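Local coordinates for SusD superfamily protein (Bacteroides thetaiotaomicron VPI-5482, PDB 3HDX) that probably binds polysaccharide at the outer membrane surface, as a homologue of the starch-binding protein SusD, at residues 410-413 against 414-418; 446-449 against 450-453; 164-167 against 168-172; 359-363 against 364-368. All blocks are in the same frame, centred on the assembly; numbering follows the deposited sequence. Where two conformers were deposited one is given.

Contact 1 of 4, residues 410-413 against 414-418; sequences ESLI and AEIFE. With EDO (1,2-ethanediol), chain E.
Ile413 and Phe417 lie side by side and point the same way from one face of the helix. The methyl CG2 of Ile413 meets the Phe417 ring at its edge, in the ring plane, 3.8 Å from CD2. It gets there because CG2 stands anti to the backbone N while CG1 lies beside it (chi1 -69°). The carbonyl O of Ile413 also faces this ring edge, 3.3 Å from Phe417 CD2, and accepts the bond from Phe417 N at 3.0 Å.

One residue back, Leu412 and Ile416 repeat the i to i+4 spacing but cross obliquely, with Leu412 CG 4.0 Å from Ile416 CD1. Phe401 and Phe405 of helix 401-405 pack on Leu412, and Cys375 of helix 363-376 touches Leu412, Ile413 and Ile416.

The polar ends turn to other partners. Glu415 pairs with Arg422, and Glu418 OE1 with Arg421. Glu418 OE2 accepts a hydrogen bond of 2.7 Å from O1 of the ethanediol, probably a crystallisation additive, which Arg430 also holds.

Backbone bonds from Ala414 to Glu410 and from Glu415 to Ser411 continue the spiral. The pattern is that of an amphipathic alpha-helix, consistent with the TPR-like helical architecture of the SusD family.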
# COMPACT_ATOMS: atom_id res chain seq x y z
N GLU A 410 -7.14 25.22 1.74
CA GLU A 410 -5.80 24.71 2.01
C GLU A 410 -5.67 24.26 3.48
O GLU A 410 -5.03 23.24 3.77
CB GLU A 410 -4.74 25.72 1.57
CG GLU A 410 -4.68 25.91 0.06
CD GLU A 410 -5.83 26.74 -0.55
OE1 GLU A 410 -6.39 27.66 0.11
OE2 GLU A 410 -6.22 26.44 -1.70
N SER A 411 -6.33 24.97 4.40
CA SER A 411 -6.32 24.59 5.82
C SER A 411 -6.97 23.21 5.97
O SER A 411 -6.48 22.36 6.74
CB SER A 411 -7.06 25.60 6.72
OG SER A 411 -6.42 26.87 6.74
N LEU A 412 -8.09 22.99 5.26
CA LEU A 412 -8.78 21.70 5.31
C LEU A 412 -7.93 20.60 4.66
O LEU A 412 -7.83 19.50 5.20
CB LEU A 412 -10.18 21.81 4.68
CG LEU A 412 -10.99 20.49 4.61
CD1 LEU A 412 -11.13 19.93 6.03
CD2 LEU A 412 -12.39 20.71 3.99
N ILE A 413 -7.32 20.89 3.51
CA ILE A 413 -6.40 19.91 2.87
C ILE A 413 -5.29 19.50 3.85
O ILE A 413 -5.07 18.31 4.06
CB ILE A 413 -5.79 20.43 1.54
CG1 ILE A 413 -6.86 20.52 0.47
CG2 ILE A 413 -4.58 19.54 1.08
CD1 ILE A 413 -6.44 21.40 -0.73
N ALA A 414 -4.69 20.48 4.51
CA ALA A 414 -3.58 20.17 5.44
C ALA A 414 -4.11 19.23 6.56
O ALA A 414 -3.45 18.26 6.92
CB ALA A 414 -2.94 21.45 6.00
N GLU A 415 -5.30 19.52 7.07
CA GLU A 415 -5.88 18.69 8.14
C GLU A 415 -6.24 17.26 7.70
O GLU A 415 -6.01 16.31 8.45
CB GLU A 415 -7.05 19.38 8.84
CG GLU A 415 -7.62 18.60 10.02
CD GLU A 415 -6.62 18.31 11.12
OE1 GLU A 415 -5.59 19.02 11.26
OE2 GLU A 415 -6.90 17.34 11.85
N ILE A 416 -6.75 17.12 6.49
CA ILE A 416 -7.00 15.79 5.91
C ILE A 416 -5.68 14.99 5.88
O ILE A 416 -5.68 13.81 6.27
CB ILE A 416 -7.60 15.86 4.51
CG1 ILE A 416 -9.03 16.45 4.56
CG2 ILE A 416 -7.66 14.47 3.84
CD1 ILE A 416 -9.60 16.94 3.27
N PHE A 417 -4.59 15.64 5.45
CA PHE A 417 -3.28 14.95 5.50
C PHE A 417 -2.78 14.64 6.92
O PHE A 417 -2.17 13.61 7.12
CB PHE A 417 -2.25 15.65 4.64
CG PHE A 417 -2.44 15.35 3.20
CD1 PHE A 417 -2.03 14.12 2.69
CD2 PHE A 417 -3.08 16.24 2.34
CE1 PHE A 417 -2.22 13.81 1.34
CE2 PHE A 417 -3.26 15.93 1.03
CZ PHE A 417 -2.86 14.72 0.52
N GLU A 418 -3.11 15.48 7.92
CA GLU A 418 -2.76 15.14 9.30
C GLU A 418 -3.59 13.96 9.79
O GLU A 418 -3.10 13.15 10.56
CB GLU A 418 -2.95 16.33 10.24
CG GLU A 418 -2.01 17.47 9.95
CD GLU A 418 -0.53 17.09 9.95
OE1 GLU A 418 -0.10 16.38 10.86
OE2 GLU A 418 0.20 17.52 9.01
C1 EDO E . 2.82 17.88 6.94
O1 EDO E . 2.28 16.67 7.51
C2 EDO E . 3.91 18.44 7.82
O2 EDO E . 4.96 17.47 7.89

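Contact 2 of 4, residues 446-449 against 450-453; sequences AFLR and LISS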
# COMPACT_ATOMS: atom_id res chain seq x y z
N ALA A 446 11.34 24.13 -1.54
CA ALA A 446 12.41 23.12 -1.58
C ALA A 446 11.85 21.75 -1.92
O ALA A 446 12.40 21.04 -2.73
CB ALA A 446 13.21 23.09 -0.24
N PHE A 447 10.69 21.43 -1.33
CA PHE A 447 10.00 20.16 -1.63
C PHE A 447 9.47 20.20 -3.08
O PHE A 447 9.59 19.22 -3.80
CB PHE A 447 8.88 19.94 -0.61
CG PHE A 447 8.37 18.52 -0.49
CD1 PHE A 447 8.67 17.49 -1.39
CD2 PHE A 447 7.53 18.23 0.58
CE1 PHE A 447 8.13 16.22 -1.21
CE2 PHE A 447 7.00 16.94 0.75
CZ PHE A 447 7.33 15.96 -0.14
N LEU A 448 8.90 21.32 -3.52
CA LEU A 448 8.44 21.42 -4.94
C LEU A 448 9.61 21.19 -5.91
O LEU A 448 9.45 20.53 -6.95
CB LEU A 448 7.75 22.75 -5.21
CG LEU A 448 6.41 22.97 -4.52
CD1 LEU A 448 6.03 24.47 -4.58
CD2 LEU A 448 5.36 22.03 -5.18
N ARG A 449 10.79 21.68 -5.55
CA ARG A 449 11.98 21.45 -6.41
C ARG A 449 12.39 19.99 -6.36
O ARG A 449 12.80 19.44 -7.35
CB ARG A 449 13.11 22.39 -6.03
CG ARG A 449 14.43 22.17 -6.76
CD ARG A 449 15.28 21.27 -5.96
NE ARG A 449 16.55 21.02 -6.61
CZ ARG A 449 17.54 20.34 -6.03
NH1 ARG A 449 17.42 19.83 -4.79
NH2 ARG A 449 18.66 20.19 -6.71
N LEU A 450 12.32 19.37 -5.18
CA LEU A 450 12.60 17.93 -5.06
C LEU A 450 11.67 17.12 -5.98
O LEU A 450 12.10 16.15 -6.62
CB LEU A 450 12.44 17.48 -3.61
CG LEU A 450 13.00 16.10 -3.25
CD1 LEU A 450 14.53 16.10 -3.22
CD2 LEU A 450 12.51 15.67 -1.89
N ILE A 451 10.41 17.54 -6.09
CA ILE A 451 9.43 16.86 -6.96
C ILE A 451 9.82 17.05 -8.42
O ILE A 451 9.95 16.07 -9.16
CB ILE A 451 8.00 17.36 -6.72
CG1 ILE A 451 7.51 16.94 -5.32
CG2 ILE A 451 7.02 16.83 -7.80
CD1 ILE A 451 6.29 17.69 -4.81
N SER A 452 10.05 18.30 -8.83
CA SER A 452 10.35 18.58 -10.24
C SER A 452 11.69 18.00 -10.70
O SER A 452 11.83 17.61 -11.87
CB SER A 452 10.29 20.08 -10.52
OG SER A 452 11.30 20.77 -9.83
N SER A 453 12.65 17.92 -9.77
CA SER A 453 13.98 17.43 -10.09
C SER A 453 14.10 15.91 -10.04
O SER A 453 15.14 15.37 -10.39
CB SER A 453 15.03 18.06 -9.16
OG SER A 453 14.83 17.63 -7.83
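Leu450 opens the second half of this short surface helix. Its N bonds to Ala446 O at 3.0 Å, and its CB rests against Phe447 O. Its CD2 methyl approaches the Phe447 ring obliquely, 4.3 Å from CD1. The loop residue Phe476 packs on the side chain too.

Ile451 comes next and meets the same ring. Its CG1 lies 4.1 Å from Phe447 CD1, and the two side chains cross at a slant. The ring comes back toward Leu450 and Ile451 because Phe447 CG is anti to its backbone N (chi1 -161°). Leu434 and Gln438 of helix 430-441 touch Phe447 as well, and Gln438 also reaches Leu448 and Ile451. Ile451 N continues the helical bonding to Phe447 O.

Ser452 gives its N to Leu448 O at 3.0 Å.

Ser453 grips Arg449 O twice. Ser453 N donates to Arg449 O at 2.9 Å and Ser453 OG to the same oxygen at 2.8 Å, and the two donors reach it from opposite faces of the carbonyl plane. The hydroxyl can do so because OG sits between the backbone N and the carbonyl carbon (chi1 66°). The same OG lies over one face of the Arg449 guanidinium, 4.0 Å above its plane and offset toward the rim. The arginine chain bends at chi2, which brings NE to 4.0 Å from Ser453 OG.

A serine hydroxyl bonded back to the carbonyl four residues earlier is a common feature of alpha-helices; here it lies late in helix 445-453, which packs on helix 430-441.

Contact 3 of 4, residues 164-167 against 168-172; sequences LTAI and EDLPY
The C-terminal end of helix 152-169 unwinds here, and Ala166 O holds its final turn. This oxygen takes two donors. Leu170 N reaches Ala166 O in the carbonyl plane at 3.0 Å. Asp169 N, also 3.0 Å from Ala166 O, stands well above that plane. Glu168 N bonds to Thr165 O at 3.1 Å with a bent angle of 138°, so the end mixes i+3 bonds from Glu168 and Asp169 with a closing i+4 bond from Leu170 N.

Leu170 folds back over this turn. Its CG lies beside its own backbone N (chi1 -70°), which sets CG 3.4 Å from Ala166 O and CD1 4.0 Å from Ala166 CB. Ala199 of helix 196-209 and Ala112 of helix 104-129 pack on the same leucine, which sets the helix end between those two helices, consistent with the TPR-like architecture of the family. With an alanine here the gap between Ala166, Ala112 and Ala199 would probably stay open. Lys196 NZ bonds to the carbonyls of Ile167 and Leu170, as often seen where a positive group meets a helix C-terminus.

Two waters bridge acids to backbone carbonyls. One donates to Leu164 O and to Glu168 OE2. The other donates to Thr165 O at 2.8 Å and to Asp169 OD2 at 2.8 Å.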
# COMPACT_ATOMS: atom_id res chain seq x y z
N LEU A 164 -9.17 -1.35 -15.59
CA LEU A 164 -10.58 -1.23 -16.08
C LEU A 164 -11.01 -2.51 -16.81
O LEU A 164 -12.14 -2.99 -16.65
CB LEU A 164 -10.78 0.04 -16.92
CG LEU A 164 -10.83 1.29 -16.06
CD1 LEU A 164 -10.62 2.50 -16.94
CD2 LEU A 164 -12.17 1.41 -15.29
N THR A 165 -10.09 -3.10 -17.60
CA THR A 165 -10.36 -4.39 -18.27
C THR A 165 -10.54 -5.51 -17.23
O THR A 165 -11.55 -6.26 -17.28
CB THR A 165 -9.26 -4.73 -19.28
OG1 THR A 165 -9.30 -3.76 -20.32
CG2 THR A 165 -9.42 -6.11 -19.88
N ALA A 166 -9.65 -5.54 -16.24
CA ALA A 166 -9.73 -6.59 -15.17
C ALA A 166 -11.07 -6.51 -14.41
O ALA A 166 -11.67 -7.54 -14.10
CB ALA A 166 -8.58 -6.50 -14.18
N ILE A 167 -11.53 -5.29 -14.15
CA ILE A 167 -12.77 -5.02 -13.39
C ILE A 167 -13.99 -5.70 -14.05
O ILE A 167 -14.90 -6.10 -13.37
CB ILE A 167 -12.97 -3.48 -13.20
CG1 ILE A 167 -12.04 -3.03 -12.04
CG2 ILE A 167 -14.46 -3.09 -12.96
CD1 ILE A 167 -11.80 -1.50 -11.96
N GLU A 168 -13.98 -5.81 -15.38
CA GLU A 168 -15.11 -6.46 -16.07
C GLU A 168 -15.30 -7.91 -15.60
O GLU A 168 -16.44 -8.41 -15.58
CB GLU A 168 -14.99 -6.30 -17.59
CG GLU A 168 -15.20 -4.85 -17.98
CD GLU A 168 -16.58 -4.35 -17.52
OE1 GLU A 168 -17.60 -4.80 -18.12
OE2 GLU A 168 -16.66 -3.54 -16.54
N ASP A 169 -14.21 -8.58 -15.21
CA ASP A 169 -14.23 -9.98 -14.77
C ASP A 169 -13.96 -10.25 -13.29
O ASP A 169 -14.22 -11.37 -12.84
CB ASP A 169 -13.29 -10.83 -15.63
CG ASP A 169 -13.75 -10.96 -17.06
OD1 ASP A 169 -14.96 -11.12 -17.27
OD2 ASP A 169 -12.90 -10.94 -17.97
N LEU A 170 -13.50 -9.26 -12.53
CA LEU A 170 -13.25 -9.46 -11.10
C LEU A 170 -14.58 -9.40 -10.35
O LEU A 170 -15.30 -8.41 -10.49
CB LEU A 170 -12.34 -8.39 -10.50
CG LEU A 170 -10.88 -8.41 -10.91
CD1 LEU A 170 -10.24 -7.01 -10.58
CD2 LEU A 170 -10.15 -9.60 -10.27
N PRO A 171 -14.88 -10.46 -9.58
CA PRO A 171 -16.08 -10.41 -8.76
C PRO A 171 -15.82 -9.67 -7.44
O PRO A 171 -14.68 -9.32 -7.11
CB PRO A 171 -16.37 -11.90 -8.52
CG PRO A 171 -14.97 -12.46 -8.32
CD PRO A 171 -14.10 -11.69 -9.32
N TYR A 172 -16.90 -9.36 -6.73
CA TYR A 172 -16.81 -8.84 -5.36
C TYR A 172 -16.34 -9.96 -4.41
O TYR A 172 -15.47 -9.73 -3.57
CB TYR A 172 -18.12 -8.25 -4.89
CG TYR A 172 -18.50 -7.01 -5.65
CD1 TYR A 172 -17.74 -5.85 -5.51
CD2 TYR A 172 -19.63 -6.94 -6.47
CE1 TYR A 172 -18.07 -4.69 -6.17
CE2 TYR A 172 -19.95 -5.77 -7.13
CZ TYR A 172 -19.17 -4.63 -6.98
OH TYR A 172 -19.49 -3.45 -7.63
O HOH W 1 -14.49 -1.69 -16.37
O HOH W 2 -11.47 -8.66 -18.65

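Contact 4 of 4, residues 359-363 against 364-368; sequences VFTRL and EDITL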
# COMPACT_ATOMS: atom_id res chain seq x y z
N VAL A 359 -1.35 -4.16 4.42
CA VAL A 359 -2.66 -3.57 4.13
C VAL A 359 -2.43 -2.36 3.26
O VAL A 359 -2.04 -1.29 3.74
CB VAL A 359 -3.44 -3.22 5.38
CG1 VAL A 359 -4.79 -2.55 4.99
CG2 VAL A 359 -3.63 -4.50 6.29
N PHE A 360 -2.59 -2.55 1.95
CA PHE A 360 -2.41 -1.45 1.04
C PHE A 360 -3.49 -0.40 1.24
O PHE A 360 -3.19 0.78 1.26
CB PHE A 360 -2.33 -1.92 -0.41
CG PHE A 360 -2.22 -0.79 -1.38
CD1 PHE A 360 -1.01 -0.10 -1.56
CD2 PHE A 360 -3.33 -0.34 -2.07
CE1 PHE A 360 -0.96 1.00 -2.48
CE2 PHE A 360 -3.24 0.73 -2.95
CZ PHE A 360 -2.08 1.40 -3.12
N THR A 361 -4.74 -0.85 1.35
CA THR A 361 -5.86 0.04 1.57
C THR A 361 -7.00 -0.63 2.31
O THR A 361 -7.12 -1.85 2.40
CB THR A 361 -6.36 0.66 0.24
OG1 THR A 361 -7.27 1.74 0.51
CG2 THR A 361 -7.00 -0.36 -0.70
N ARG A 362 -7.83 0.24 2.83
CA ARG A 362 -8.97 -0.06 3.65
C ARG A 362 -9.91 1.15 3.58
O ARG A 362 -9.52 2.22 3.08
CB ARG A 362 -8.57 -0.38 5.10
CG ARG A 362 -7.72 0.69 5.79
CD ARG A 362 -7.15 0.09 7.09
NE ARG A 362 -6.27 1.00 7.83
CZ ARG A 362 -6.67 1.85 8.77
NH1 ARG A 362 -7.95 2.03 9.04
NH2 ARG A 362 -5.78 2.58 9.42
N LEU A 363 -11.12 1.01 4.12
CA LEU A 363 -12.13 2.07 3.97
C LEU A 363 -11.70 3.44 4.46
O LEU A 363 -12.02 4.46 3.85
CB LEU A 363 -13.51 1.70 4.55
CG LEU A 363 -14.39 0.90 3.59
CD1 LEU A 363 -15.64 0.39 4.30
CD2 LEU A 363 -14.76 1.68 2.34
N GLU A 364 -10.92 3.48 5.54
CA GLU A 364 -10.50 4.78 6.09
C GLU A 364 -9.59 5.53 5.09
O GLU A 364 -9.67 6.77 4.96
CB GLU A 364 -9.80 4.64 7.45
CG GLU A 364 -10.71 4.17 8.61
CD GLU A 364 -11.02 2.68 8.65
OE1 GLU A 364 -10.53 1.92 7.76
OE2 GLU A 364 -11.71 2.28 9.60
N ASP A 365 -8.70 4.79 4.45
CA ASP A 365 -7.82 5.36 3.41
C ASP A 365 -8.66 5.97 2.27
O ASP A 365 -8.49 7.13 1.92
CB ASP A 365 -6.85 4.33 2.86
CG ASP A 365 -6.13 4.80 1.60
OD1 ASP A 365 -5.65 5.97 1.59
OD2 ASP A 365 -6.06 4.02 0.62
N ILE A 366 -9.56 5.15 1.73
CA ILE A 366 -10.38 5.57 0.60
C ILE A 366 -11.31 6.75 0.96
O ILE A 366 -11.51 7.64 0.15
CB ILE A 366 -11.16 4.38 0.01
CG1 ILE A 366 -10.19 3.28 -0.51
CG2 ILE A 366 -12.10 4.83 -1.11
CD1 ILE A 366 -9.20 3.69 -1.56
N THR A 367 -11.81 6.76 2.19
CA THR A 367 -12.65 7.84 2.68
C THR A 367 -11.88 9.14 2.80
O THR A 367 -12.36 10.19 2.34
CB THR A 367 -13.33 7.43 3.99
OG1 THR A 367 -14.11 6.25 3.73
CG2 THR A 367 -14.20 8.56 4.60
N LEU A 368 -10.65 9.05 3.30
CA LEU A 368 -9.80 10.26 3.40
C LEU A 368 -9.35 10.69 2.01
O LEU A 368 -9.24 11.88 1.74
CB LEU A 368 -8.60 10.08 4.37
CG LEU A 368 -9.00 9.92 5.84
CD1 LEU A 368 -7.81 9.38 6.70
CD2 LEU A 368 -9.59 11.24 6.42
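Asp365 OD2 is gripped by two groups, Thr361 OG1 at 2.6 Å and His205 NE2. The threonine hydroxyl donates to the anti lone pair of this oxygen, and the two side chains cross at about a right angle. The bond ties strand 358-361 to the first turn of helix 363-376, a buried strand-to-helix junction with Arg362 at the N-cap position.

Thr361 OG1 stands anti to its backbone N (chi1 -168°), which aims it at the helix. The same OG1 lies against the CD1 methyl of Ile366. Asp365 OD1 pairs with Arg420, so both carboxylate oxygens are engaged. A leucine in place of Asp365 would probably cost Arg420 this charge partner and leave the Thr361 hydroxyl and His205 without this acceptor.

Arg362 runs extended from CG to NE and crosses Glu364 at a slant. Its NH1 makes a salt bridge of 2.9 Å to Glu364 OE1, but the hydrogen bond in it is weak, with the guanidinium and carboxylate planes 57° apart. Arg362 NH2 also pairs with Glu427, its strongest partner, and NH1 with Glu423, while Glu364 OE2 takes the N-H of Thr235.

Ile366 N bonds to Arg362 O. Thr367 OG1 is also hydrogen-bonded to Tyr234 OH. Leu363 O accepts twice from Thr367, from N at 2.8 Å and from OG1 at 2.8 Å, the hydroxyl lying 41° out of the carbonyl plane.

In the fold
Along the chain the order is contact 3, contact 4, contact 1, contact 2. Contact 3 closes helix 152-169 in the N-terminal part of the protein; the others lie in its C-terminal part. Contact 4 is the most central, about 9 Å from the chain centre, where strand 358-361 leads into helix 363-376. That helix packs on helix 409-423, which carries contact 1; the two centres are about 17 Å apart and Ile416 CG2 touches Leu368 O at 3.7 Å. Helix 430-441 lies against both contact 1 and helix 445-453 of contact 2, linking centres about 20 Å apart. Contacts 2 and 3 are farthest apart, about 37 Å between centres. The chain is about half helix, with very little strand.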